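Side-chain contacts in centrosome-associated zinc finger protein Cp190 (PDB 6ER1), which organises chromatin domains and boundaries when insulator DNA-binding proteins recruit it, and forms homodimers through its N-terminal BTB domain: residues 63-68 with 73-78; 82-87 with 105-110; 55-60 with 91-96; 26-29 with 33-36. All coordinates share one frame; numbering follows the deposited sequence.

Followed from the N terminus, four contacts show how successive contacts close loops of the chain in a small BTB domain. Interaction 4 comes first, turning the end of helix 17-31 into the approach to strand 37-40. Interaction 3 then closes a long loop from helix 51-57 to the C-terminal end of helix 83-95, and interaction 1 nests inside it, laying helix 60-67 against strand 74-76. Interaction 2 starts within the loop of interaction 3 and ends beyond it, so the two cross; both use helix 83-95, which is thereby tied to helix 105-115. Interactions 3 and 4 touch through Y94 and Q26, and both also meet the second subunit.

Interaction 1: 63-68 with 73-78; sequences VLEQTC and DALIMP
L64 and L75 form the centre of an apolar contact between the last turn of helix 60-67 and strand 74-76, with no hydrogen bond running between the two segments. L75 straddles the helix end with its two methyls: CD2 lies 4.0 Å from L64 CB and reaches E65 CG at 3.6 Å, while CD1 lies against C68 CB at 3.9 Å. With CG opposite the backbone N (chi1 -175°), the branch point is directed at the helix. L64 also forks. The L64 and M77 side chains cross at about a right angle, with L64 CD1 4.0 Å from M77 SD, and L64 CD2 rests on P78 CG at 3.8 Å; bends at chi2 and chi3 bring both SD and CE of M77 to this leucine.

Among polar groups, the L64 carbonyl O receives the amides of T67 and C68 and is also touched by the L75 CD1 methyl. C68 CB lies 3.6 Å from I76 O, a van der Waals approach. E65 lends only its aliphatic stem, since its carboxylate forms a salt bridge with R51. Strand 74-76 pairs through its backbone with strand 37-40, so the contact places a helix on the mixed sheet of the BTB/POZ fold.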
loop_
_atom_site.group_PDB
_atom_site.type_symbol
_atom_site.label_atom_id
_atom_site.label_comp_id
_atom_site.label_asym_id
_atom_site.label_seq_id
_atom_site.Cartn_x
_atom_site.Cartn_y
_atom_site.Cartn_z
ATOM N N VAL A 63 -5.678 -14.309 9.677
ATOM C CA VAL A 63 -6.097 -15.347 10.627
ATOM C C VAL A 63 -5.625 -15.059 12.037
ATOM O O VAL A 63 -6.372 -15.296 12.978
ATOM C CB VAL A 63 -5.789 -16.787 10.112
ATOM C CG1 VAL A 63 -5.344 -17.760 11.187
ATOM C CG2 VAL A 63 -7.045 -17.338 9.453
ATOM N N LEU A 64 -4.408 -14.509 12.165
ATOM C CA LEU A 64 -3.926 -14.090 13.510
ATOM C C LEU A 64 -4.855 -13.026 14.126
ATOM O O LEU A 64 -5.197 -13.104 15.283
ATOM C CB LEU A 64 -2.488 -13.568 13.418
ATOM C CG LEU A 64 -1.394 -14.529 13.015
ATOM C CD1 LEU A 64 -0.032 -13.867 13.176
ATOM C CD2 LEU A 64 -1.482 -15.853 13.754
ATOM N N GLU A 65 -5.314 -12.068 13.314
ATOM C CA GLU A 65 -6.209 -11.064 13.829
ATOM C C GLU A 65 -7.566 -11.629 14.249
ATOM O O GLU A 65 -8.199 -11.069 15.131
ATOM C CB GLU A 65 -6.411 -9.974 12.789
ATOM C CG GLU A 65 -5.237 -9.041 12.690
ATOM C CD GLU A 65 -5.615 -7.768 11.987
ATOM O OE1 GLU A 65 -5.928 -6.784 12.699
ATOM O OE2 GLU A 65 -5.604 -7.775 10.743
ATOM N N GLN A 66 -8.004 -12.711 13.598
ATOM C CA GLN A 66 -9.223 -13.420 13.982
ATOM C C GLN A 66 -9.076 -14.308 15.233
ATOM O O GLN A 66 -10.064 -14.624 15.857
ATOM C CB GLN A 66 -9.731 -14.298 12.813
ATOM C CG GLN A 66 -10.143 -13.570 11.550
ATOM C CD GLN A 66 -11.339 -12.699 11.786
ATOM O OE1 GLN A 66 -12.387 -13.188 12.185
ATOM N NE2 GLN A 66 -11.177 -11.397 11.603
ATOM N N THR A 67 -7.856 -14.708 15.600
ATOM C CA THR A 67 -7.659 -15.799 16.572
ATOM C C THR A 67 -6.724 -15.526 17.729
ATOM O O THR A 67 -6.591 -16.375 18.651
ATOM C CB THR A 67 -7.114 -17.052 15.868
ATOM O OG1 THR A 67 -5.829 -16.770 15.306
ATOM C CG2 THR A 67 -8.104 -17.587 14.851
ATOM N N CYS A 68 -6.039 -14.399 17.697
ATOM C CA CYS A 68 -5.060 -14.085 18.741
ATOM C C CYS A 68 -5.502 -12.898 19.579
ATOM O O CYS A 68 -6.313 -12.088 19.156
ATOM C CB CYS A 68 -3.690 -13.844 18.130
ATOM S SG CYS A 68 -2.951 -15.343 17.425
ATOM N N ASP A 73 -4.174 -2.276 21.836
ATOM C CA ASP A 73 -4.087 -2.014 20.411
ATOM C C ASP A 73 -2.964 -2.771 19.675
ATOM O O ASP A 73 -2.591 -2.384 18.570
ATOM C CB ASP A 73 -3.967 -0.500 20.184
ATOM C CG ASP A 73 -4.558 -0.056 18.882
ATOM O OD1 ASP A 73 -5.799 -0.080 18.756
ATOM O OD2 ASP A 73 -3.777 0.348 17.994
ATOM N N ALA A 74 -2.460 -3.857 20.260
ATOM C CA ALA A 74 -1.394 -4.649 19.638
ATOM C C ALA A 74 -1.819 -6.095 19.600
ATOM O O ALA A 74 -2.374 -6.617 20.564
ATOM C CB ALA A 74 -0.088 -4.530 20.406
ATOM N N LEU A 75 -1.511 -6.732 18.479
ATOM C CA LEU A 75 -1.792 -8.127 18.279
ATOM C C LEU A 75 -0.654 -8.980 18.874
ATOM O O LEU A 75 0.523 -8.835 18.500
ATOM C CB LEU A 75 -1.945 -8.387 16.790
ATOM C CG LEU A 75 -2.352 -9.788 16.363
ATOM C CD1 LEU A 75 -3.695 -10.165 16.963
ATOM C CD2 LEU A 75 -2.436 -9.783 14.856
ATOM N N ILE A 76 -1.009 -9.907 19.752
ATOM C CA ILE A 76 -0.006 -10.739 20.440
ATOM C C ILE A 76 0.388 -11.907 19.524
ATOM O O ILE A 76 -0.428 -12.802 19.202
ATOM C CB ILE A 76 -0.550 -11.292 21.753
ATOM C CG1 ILE A 76 -0.958 -10.143 22.680
ATOM C CG2 ILE A 76 0.456 -12.220 22.388
ATOM C CD1 ILE A 76 0.133 -9.117 22.935
ATOM N N MET A 77 1.620 -11.886 19.062
ATOM C CA MET A 77 2.093 -12.907 18.143
ATOM C C MET A 77 2.192 -14.273 18.831
ATOM O O MET A 77 2.571 -14.349 19.995
ATOM C CB MET A 77 3.476 -12.534 17.612
ATOM C CG MET A 77 3.449 -11.327 16.677
ATOM S SD MET A 77 2.446 -11.499 15.193
ATOM C CE MET A 77 0.844 -10.905 15.685
ATOM N N PRO A 78 1.862 -15.350 18.123
ATOM C CA PRO A 78 2.051 -16.679 18.676
ATOM C C PRO A 78 3.506 -17.035 18.985
ATOM O O PRO A 78 4.441 -16.437 18.449
ATOM C CB PRO A 78 1.476 -17.606 17.613
ATOM C CG PRO A 78 1.005 -16.769 16.506
ATOM C CD PRO A 78 1.316 -15.360 16.758
#

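Interaction 2: 82-87 with 105-110; sequences QADVVV and YGKLLR
V85 and L108 make the close-packed half of this contact, where helices 83-95 and 105-115 cross. The axes of segments 83-87 and 105-110 approach to 10.1 Å with a crossing angle of -67°, and V85 and L108 have the nearest CA atoms. L108 CD2 lies 4.0 Å from V85 CB and just as near V85 CA, so the methyl sits against the root of the valine and the helix backbone behind it. The two side chains run past each other in opposite directions, both buried, and M104 adds to the cover over V85. The crossing belongs to the helical part of the BTB/POZ domain, joining the starts of helices 83-95 and 105-115.

Toward the partly exposed side the contact thins to the K107 chain, which grazes V85 and ends in one salt bridge. K107 is fully extended beyond CG, which lies 4.0 Å from V85 CG1. In the conformer described, one of two modelled for K107, NZ lies 2.8 Å from D84 OD2 and meets the syn lone pair of that oxygen. D84 CG sits between its backbone N and carbonyl carbon (chi1 60°), bringing OD1 to the V85 amide in a weak, bent hydrogen bond.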
loop_
_atom_site.group_PDB
_atom_site.type_symbol
_atom_site.label_atom_id
_atom_site.label_comp_id
_atom_site.label_asym_id
_atom_site.label_seq_id
_atom_site.Cartn_x
_atom_site.Cartn_y
_atom_site.Cartn_z
ATOM N N GLN A 82 7.813 -15.354 16.153
ATOM C CA GLN A 82 8.480 -14.237 16.840
ATOM C C GLN A 82 9.409 -13.498 15.917
ATOM O O GLN A 82 9.451 -13.736 14.684
ATOM C CB GLN A 82 9.194 -14.787 18.097
ATOM C CG GLN A 82 8.186 -15.354 19.064
ATOM C CD GLN A 82 7.363 -14.264 19.758
ATOM O OE1 GLN A 82 7.933 -13.320 20.355
ATOM N NE2 GLN A 82 6.043 -14.410 19.762
ATOM N N ALA A 83 10.125 -12.511 16.440
ATOM C CA ALA A 83 10.835 -11.545 15.576
ATOM C C ALA A 83 11.869 -12.197 14.673
ATOM O O ALA A 83 12.151 -11.704 13.602
ATOM C CB ALA A 83 11.455 -10.414 16.396
ATOM N N ASP A 84 12.489 -13.314 15.141
ATOM C CA ASP A 84 13.472 -13.970 14.285
ATOM C C ASP A 84 13.010 -14.345 12.856
ATOM O O ASP A 84 13.784 -14.339 11.930
ATOM C CB ASP A 84 14.122 -15.218 14.955
ATOM C CG ASP A 84 13.150 -16.303 15.334
ATOM O OD1 ASP A 84 11.910 -16.057 15.377
ATOM O OD2 ASP A 84 13.625 -17.436 15.562
ATOM N N VAL A 85 11.737 -14.712 12.749
ATOM C CA VAL A 85 11.135 -14.985 11.435
ATOM C C VAL A 85 10.278 -13.812 10.935
ATOM O O VAL A 85 10.318 -13.533 9.714
ATOM C CB VAL A 85 10.352 -16.320 11.382
ATOM C CG1 VAL A 85 11.287 -17.491 11.669
ATOM C CG2 VAL A 85 9.152 -16.322 12.316
ATOM N N VAL A 86 9.617 -13.120 11.851
ATOM C CA VAL A 86 8.670 -12.059 11.439
ATOM C C VAL A 86 9.391 -10.900 10.832
ATOM O O VAL A 86 8.990 -10.329 9.783
ATOM C CB VAL A 86 7.728 -11.625 12.545
ATOM C CG1 VAL A 86 6.922 -10.383 12.169
ATOM C CG2 VAL A 86 6.849 -12.790 12.995
ATOM N N VAL A 87 10.492 -10.457 11.440
ATOM C CA VAL A 87 11.178 -9.278 10.912
ATOM C C VAL A 87 11.736 -9.464 9.498
ATOM O O VAL A 87 11.394 -8.635 8.612
ATOM C CB VAL A 87 12.260 -8.757 11.912
ATOM C CG1 VAL A 87 13.147 -7.726 11.248
ATOM C CG2 VAL A 87 11.549 -8.188 13.131
ATOM N N TYR A 105 17.473 -20.744 7.464
ATOM C CA TYR A 105 16.783 -21.154 6.200
ATOM C C TYR A 105 15.685 -22.063 6.563
ATOM O O TYR A 105 14.488 -21.816 6.073
ATOM C CB TYR A 105 17.754 -21.822 5.230
ATOM C CG TYR A 105 17.068 -22.368 4.016
ATOM C CD1 TYR A 105 16.708 -21.490 3.009
ATOM C CD2 TYR A 105 16.798 -23.683 3.874
ATOM C CE1 TYR A 105 16.093 -21.972 1.874
ATOM C CE2 TYR A 105 16.167 -24.189 2.719
ATOM C CZ TYR A 105 15.825 -23.305 1.718
ATOM O OH TYR A 105 15.217 -23.827 0.592
ATOM N N GLY A 106 15.854 -23.172 7.215
ATOM C CA GLY A 106 14.795 -24.106 7.452
ATOM C C GLY A 106 13.716 -23.585 8.287
ATOM O O GLY A 106 12.498 -23.865 7.983
ATOM N N LYS A 107 13.937 -22.750 9.246
ATOM C CA LYS A 107 12.939 -22.199 10.076
ATOM C C LYS A 107 12.091 -21.241 9.184
ATOM O O LYS A 107 10.842 -21.218 9.380
ATOM C CB LYS A 107 13.554 -21.405 11.243
ATOM C CG LYS A 107 12.565 -21.169 12.368
ATOM C CD LYS A 107 13.137 -20.596 13.651
ATOM C CE LYS A 107 12.005 -20.382 14.644
ATOM N NZ LYS A 107 12.479 -19.930 15.984
ATOM N N LEU A 108 12.722 -20.448 8.377
ATOM C CA LEU A 108 11.978 -19.517 7.496
ATOM C C LEU A 108 11.159 -20.341 6.551
ATOM O O LEU A 108 9.954 -19.914 6.293
ATOM C CB LEU A 108 12.923 -18.595 6.781
ATOM C CG LEU A 108 13.518 -17.505 7.675
ATOM C CD1 LEU A 108 14.733 -16.893 6.975
ATOM C CD2 LEU A 108 12.486 -16.403 7.965
ATOM N N LEU A 109 11.626 -21.421 5.987
ATOM C CA LEU A 109 10.850 -22.273 5.071
ATOM C C LEU A 109 9.721 -22.859 5.808
ATOM O O LEU A 109 8.542 -22.815 5.275
ATOM C CB LEU A 109 11.736 -23.280 4.411
ATOM C CG LEU A 109 11.166 -24.187 3.399
ATOM C CD1 LEU A 109 10.362 -23.442 2.344
ATOM C CD2 LEU A 109 12.199 -25.059 2.757
ATOM N N ARG A 110 9.834 -23.415 6.988
ATOM C CA ARG A 110 8.727 -23.955 7.734
ATOM C C ARG A 110 7.723 -22.852 8.061
ATOM O O ARG A 110 6.474 -23.145 8.008
ATOM C CB ARG A 110 9.168 -24.730 8.995
ATOM C CG ARG A 110 9.900 -26.018 8.640
ATOM C CD ARG A 110 10.339 -26.805 9.883
ATOM N NE ARG A 110 11.339 -26.146 10.716
ATOM C CZ ARG A 110 12.641 -26.244 10.484
ATOM N NH1 ARG A 110 13.125 -26.946 9.491
ATOM N NH2 ARG A 110 13.462 -25.634 11.351
#

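Interaction 3: 55-60 with 91-96; sequences SACTDY and NFMYTG
M93 reaches from helix 83-95 to C57 and T58, in segment 55-60, within the helical core of the BTB/POZ domain. The methionine carries the contact, and it does so at two points. Near its root, CG lies 4.0 Å from C57 SG; at its tip, CE meets T58 CG2 at 3.6 Å and C57 CB at 4.0 Å. An extended chain beyond CG carries the methyl that far, so C57 is touched by both CG and CE, while the T58 and M93 side chains meet obliquely.

A second shell packs round these groups. M117 packs on both C57 and M93, and F61 of helix 60-67 covers the methionine as well. C57 also touches W17 of the second subunit, and the indole NE1 of that tryptophan bonds to the M93 carbonyl O, which links this buried contact to the homodimer interface. F92, beside M93, meets the same W17 ring.

T58 also has a polar role. Its OG1 lies opposite the backbone N (chi1 -171°), which turns CG2 into the position that M93 CE touches. The hydroxyl oxygen then closes an ST turn at the start of helix 60-67, accepting the Y60 backbone N at 3.0 Å with an N-H...O angle of 162°.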
loop_
_atom_site.group_PDB
_atom_site.type_symbol
_atom_site.label_atom_id
_atom_site.label_comp_id
_atom_site.label_asym_id
_atom_site.label_seq_id
_atom_site.Cartn_x
_atom_site.Cartn_y
_atom_site.Cartn_z
ATOM N N SER A 55 -1.123 -8.387 3.519
ATOM C CA SER A 55 -2.189 -9.139 2.827
ATOM C C SER A 55 -1.876 -9.428 1.349
ATOM O O SER A 55 -2.430 -10.363 0.770
ATOM C CB SER A 55 -3.513 -8.422 2.906
ATOM O OG SER A 55 -3.898 -8.194 4.273
ATOM N N ALA A 56 -0.980 -8.651 0.744
ATOM C CA ALA A 56 -0.599 -8.914 -0.663
ATOM C C ALA A 56 0.107 -10.266 -0.824
ATOM O O ALA A 56 0.094 -10.835 -1.912
ATOM C CB ALA A 56 0.303 -7.822 -1.167
ATOM N N CYS A 57 0.767 -10.690 0.264
ATOM C CA CYS A 57 1.573 -11.937 0.256
ATOM C C CYS A 57 0.961 -13.124 0.936
ATOM O O CYS A 57 1.370 -14.293 0.675
ATOM C CB CYS A 57 2.952 -11.731 0.886
ATOM S SG CYS A 57 4.033 -10.732 -0.138
ATOM N N THR A 58 0.059 -12.866 1.867
ATOM C CA THR A 58 -0.448 -13.944 2.733
ATOM C C THR A 58 -1.796 -13.591 3.337
ATOM O O THR A 58 -2.106 -12.415 3.482
ATOM C CB THR A 58 0.564 -14.243 3.871
ATOM O OG1 THR A 58 0.193 -15.423 4.601
ATOM C CG2 THR A 58 0.724 -13.044 4.813
ATOM N N ASP A 59 -2.547 -14.596 3.761
ATOM C CA ASP A 59 -3.710 -14.365 4.642
ATOM C C ASP A 59 -3.435 -14.742 6.117
ATOM O O ASP A 59 -4.313 -14.642 6.967
ATOM C CB ASP A 59 -4.943 -15.105 4.147
ATOM C CG ASP A 59 -5.511 -14.483 2.898
ATOM O OD1 ASP A 59 -5.768 -13.267 2.970
ATOM O OD2 ASP A 59 -5.627 -15.208 1.888
ATOM N N TYR A 60 -2.198 -15.082 6.426
ATOM C CA TYR A 60 -1.881 -15.553 7.788
ATOM C C TYR A 60 -2.096 -14.472 8.836
ATOM O O TYR A 60 -2.586 -14.741 9.926
ATOM C CB TYR A 60 -0.488 -16.059 7.814
ATOM C CG TYR A 60 -0.082 -16.722 9.111
ATOM C CD1 TYR A 60 -0.483 -18.018 9.441
ATOM C CD2 TYR A 60 0.776 -16.058 9.982
ATOM C CE1 TYR A 60 -0.038 -18.636 10.622
ATOM C CE2 TYR A 60 1.269 -16.667 11.124
ATOM C CZ TYR A 60 0.866 -17.933 11.454
ATOM O OH TYR A 60 1.345 -18.479 12.633
ATOM N N ASN A 91 10.114 -7.553 6.191
ATOM C CA ASN A 91 10.954 -6.763 5.317
ATOM C C ASN A 91 10.902 -7.229 3.838
ATOM O O ASN A 91 10.915 -6.399 2.889
ATOM C CB ASN A 91 12.393 -6.717 5.814
ATOM C CG ASN A 91 12.594 -5.865 7.080
ATOM O OD1 ASN A 91 11.860 -4.929 7.325
ATOM N ND2 ASN A 91 13.643 -6.142 7.815
ATOM N N PHE A 92 10.802 -8.535 3.653
ATOM C CA PHE A 92 10.573 -9.129 2.326
ATOM C C PHE A 92 9.255 -8.619 1.735
ATOM O O PHE A 92 9.231 -8.215 0.542
ATOM C CB PHE A 92 10.578 -10.652 2.380
ATOM C CG PHE A 92 10.111 -11.311 1.133
ATOM C CD1 PHE A 92 10.852 -11.351 -0.010
ATOM C CD2 PHE A 92 8.828 -11.780 1.104
ATOM C CE1 PHE A 92 10.345 -11.902 -1.169
ATOM C CE2 PHE A 92 8.308 -12.347 -0.048
ATOM C CZ PHE A 92 9.077 -12.426 -1.176
ATOM N N MET A 93 8.208 -8.583 2.544
ATOM C CA MET A 93 6.904 -8.121 1.975
ATOM C C MET A 93 6.977 -6.701 1.468
ATOM O O MET A 93 6.322 -6.352 0.447
ATOM C CB MET A 93 5.805 -8.233 2.999
ATOM C CG MET A 93 5.494 -9.626 3.388
ATOM S SD MET A 93 4.479 -9.603 4.884
ATOM C CE MET A 93 3.775 -11.084 4.790
ATOM N N TYR A 94 7.777 -5.837 2.083
ATOM C CA TYR A 94 7.944 -4.435 1.662
ATOM C C TYR A 94 8.902 -4.227 0.498
ATOM O O TYR A 94 8.824 -3.210 -0.207
ATOM C CB TYR A 94 8.381 -3.550 2.818
ATOM C CG TYR A 94 7.260 -3.167 3.759
ATOM C CD1 TYR A 94 6.865 -3.975 4.799
ATOM C CD2 TYR A 94 6.537 -1.988 3.552
ATOM C CE1 TYR A 94 5.812 -3.641 5.630
ATOM C CE2 TYR A 94 5.493 -1.641 4.383
ATOM C CZ TYR A 94 5.113 -2.467 5.417
ATOM O OH TYR A 94 4.107 -2.114 6.274
ATOM N N THR A 95 9.772 -5.190 0.252
ATOM C CA THR A 95 10.893 -4.958 -0.659
ATOM C C THR A 95 11.121 -5.952 -1.780
ATOM O O THR A 95 11.717 -5.574 -2.798
ATOM C CB THR A 95 12.250 -4.887 0.102
ATOM O OG1 THR A 95 12.559 -6.149 0.667
ATOM C CG2 THR A 95 12.254 -3.832 1.185
ATOM N N GLY A 96 10.684 -7.192 -1.598
ATOM C CA GLY A 96 11.036 -8.292 -2.463
ATOM C C GLY A 96 12.348 -8.988 -2.209
ATOM O O GLY A 96 12.657 -9.953 -2.899
#

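Interaction 4: 26-29 with 33-36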
loop_
_atom_site.group_PDB
_atom_site.type_symbol
_atom_site.label_atom_id
_atom_site.label_comp_id
_atom_site.label_asym_id
_atom_site.label_seq_id
_atom_site.Cartn_x
_atom_site.Cartn_y
_atom_site.Cartn_z
ATOM N N GLN A 26 8.029 2.157 1.473
ATOM C CA GLN A 26 9.169 1.814 2.366
ATOM C C GLN A 26 9.450 2.956 3.321
ATOM O O GLN A 26 9.663 2.729 4.518
ATOM C CB GLN A 26 10.342 1.469 1.492
ATOM C CG GLN A 26 10.192 0.097 0.889
ATOM C CD GLN A 26 11.094 -0.133 -0.293
ATOM O OE1 GLN A 26 12.047 0.623 -0.528
ATOM N NE2 GLN A 26 10.831 -1.204 -1.023
ATOM N N ASN A 27 9.417 4.195 2.821
ATOM C CA ASN A 27 9.562 5.342 3.679
ATOM C C ASN A 27 8.491 5.416 4.749
ATOM O O ASN A 27 8.760 5.701 5.905
ATOM C CB ASN A 27 9.636 6.616 2.862
ATOM C CG ASN A 27 9.808 7.851 3.719
ATOM O OD1 ASN A 27 10.824 7.973 4.429
ATOM N ND2 ASN A 27 8.827 8.756 3.679
ATOM N N PHE A 28 7.249 5.176 4.362
ATOM C CA PHE A 28 6.184 5.152 5.352
ATOM C C PHE A 28 6.402 4.089 6.460
ATOM O O PHE A 28 6.101 4.317 7.639
ATOM C CB PHE A 28 4.826 4.914 4.691
ATOM C CG PHE A 28 4.361 6.021 3.768
ATOM C CD1 PHE A 28 4.744 7.361 3.943
ATOM C CD2 PHE A 28 3.557 5.686 2.702
ATOM C CE1 PHE A 28 4.286 8.339 3.082
ATOM C CE2 PHE A 28 3.065 6.661 1.857
ATOM C CZ PHE A 28 3.444 7.973 2.032
ATOM N N PHE A 29 6.844 2.921 6.041
ATOM C CA PHE A 29 7.160 1.843 6.968
ATOM C C PHE A 29 8.262 2.248 7.928
ATOM O O PHE A 29 8.099 2.100 9.136
ATOM C CB PHE A 29 7.533 0.578 6.189
ATOM C CG PHE A 29 7.967 -0.602 7.034
ATOM C CD1 PHE A 29 7.192 -1.062 8.071
ATOM C CD2 PHE A 29 9.041 -1.330 6.646
ATOM C CE1 PHE A 29 7.543 -2.162 8.781
ATOM C CE2 PHE A 29 9.426 -2.439 7.355
ATOM C CZ PHE A 29 8.688 -2.857 8.445
ATOM N N ASP A 33 4.339 5.694 9.364
ATOM C CA ASP A 33 3.248 6.526 8.850
ATOM C C ASP A 33 2.203 5.621 8.257
ATOM O O ASP A 33 2.535 4.738 7.458
ATOM C CB ASP A 33 3.758 7.482 7.779
ATOM C CG ASP A 33 4.623 8.587 8.334
ATOM O OD1 ASP A 33 4.397 8.996 9.480
ATOM O OD2 ASP A 33 5.529 9.074 7.614
ATOM N N TYR A 34 0.950 5.843 8.660
ATOM C CA TYR A 34 -0.243 5.153 8.157
ATOM C C TYR A 34 -0.294 3.702 8.579
ATOM O O TYR A 34 -1.144 2.952 8.094
ATOM C CB TYR A 34 -0.469 5.304 6.617
ATOM C CG TYR A 34 -0.252 6.719 6.121
ATOM C CD1 TYR A 34 -1.163 7.704 6.426
ATOM C CD2 TYR A 34 0.936 7.102 5.473
ATOM C CE1 TYR A 34 -0.954 9.026 6.044
ATOM C CE2 TYR A 34 1.151 8.428 5.086
ATOM C CZ TYR A 34 0.184 9.388 5.378
ATOM O OH TYR A 34 0.344 10.717 5.032
ATOM N N CYS A 35 0.539 3.304 9.555
ATOM C CA CYS A 35 0.498 1.916 10.022
ATOM C C CYS A 35 -0.819 1.662 10.758
ATOM O O CYS A 35 -1.365 2.557 11.422
ATOM C CB CYS A 35 1.706 1.568 10.861
ATOM S SG CYS A 35 3.247 1.481 9.918
ATOM N N ASP A 36 -1.361 0.468 10.582
ATOM C CA ASP A 36 -2.677 0.148 11.123
ATOM C C ASP A 36 -2.742 -1.187 11.792
ATOM O O ASP A 36 -3.825 -1.638 12.164
ATOM C CB ASP A 36 -3.743 0.257 10.025
ATOM C CG ASP A 36 -3.443 -0.598 8.833
ATOM O OD1 ASP A 36 -2.524 -1.435 8.864
ATOM O OD2 ASP A 36 -4.134 -0.436 7.824
#
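F28 O accepts the backbone N-H of D33 at 2.8 Å, the bond that closes the turn where helix 17-31 of the BTB/POZ domain gives way to the loop before strand 37-40. The N-H...O angle is 151°, and the donor is tilted slightly from the carbonyl plane. F28 and D33 also have the closest CA atoms of the two segments, 4.8 Å apart. Past D33 the chain takes a positive phi at Y34 (69°), which probably helps bring the tyrosine side chain back toward the helix it has just left.

There the rings of F28 and Y34 meet in a T-shaped stack. Their planes stand 80° apart with centroids separated by 5.0 Å, and the tyrosine presents its edge to one face of the phenylalanine. D33 also touches the ring, its CB 4.0 Å from F28 CD1 at an oblique position.

Residues outside the two segments surround the pair. H50 NE2 hydrogen-bonds to D33 O, and H50 touches F28, Y34 and C35. The Y34 hydroxyl reaches across the dimer interface to hydrogen-bond N62 of the second subunit, while L52 of that subunit packs on F28. Within the stack, the leading atom of the tyrosine edge is CE2, offset toward the rim of the phenylalanine ring and 3.7 Å from F28 CE1.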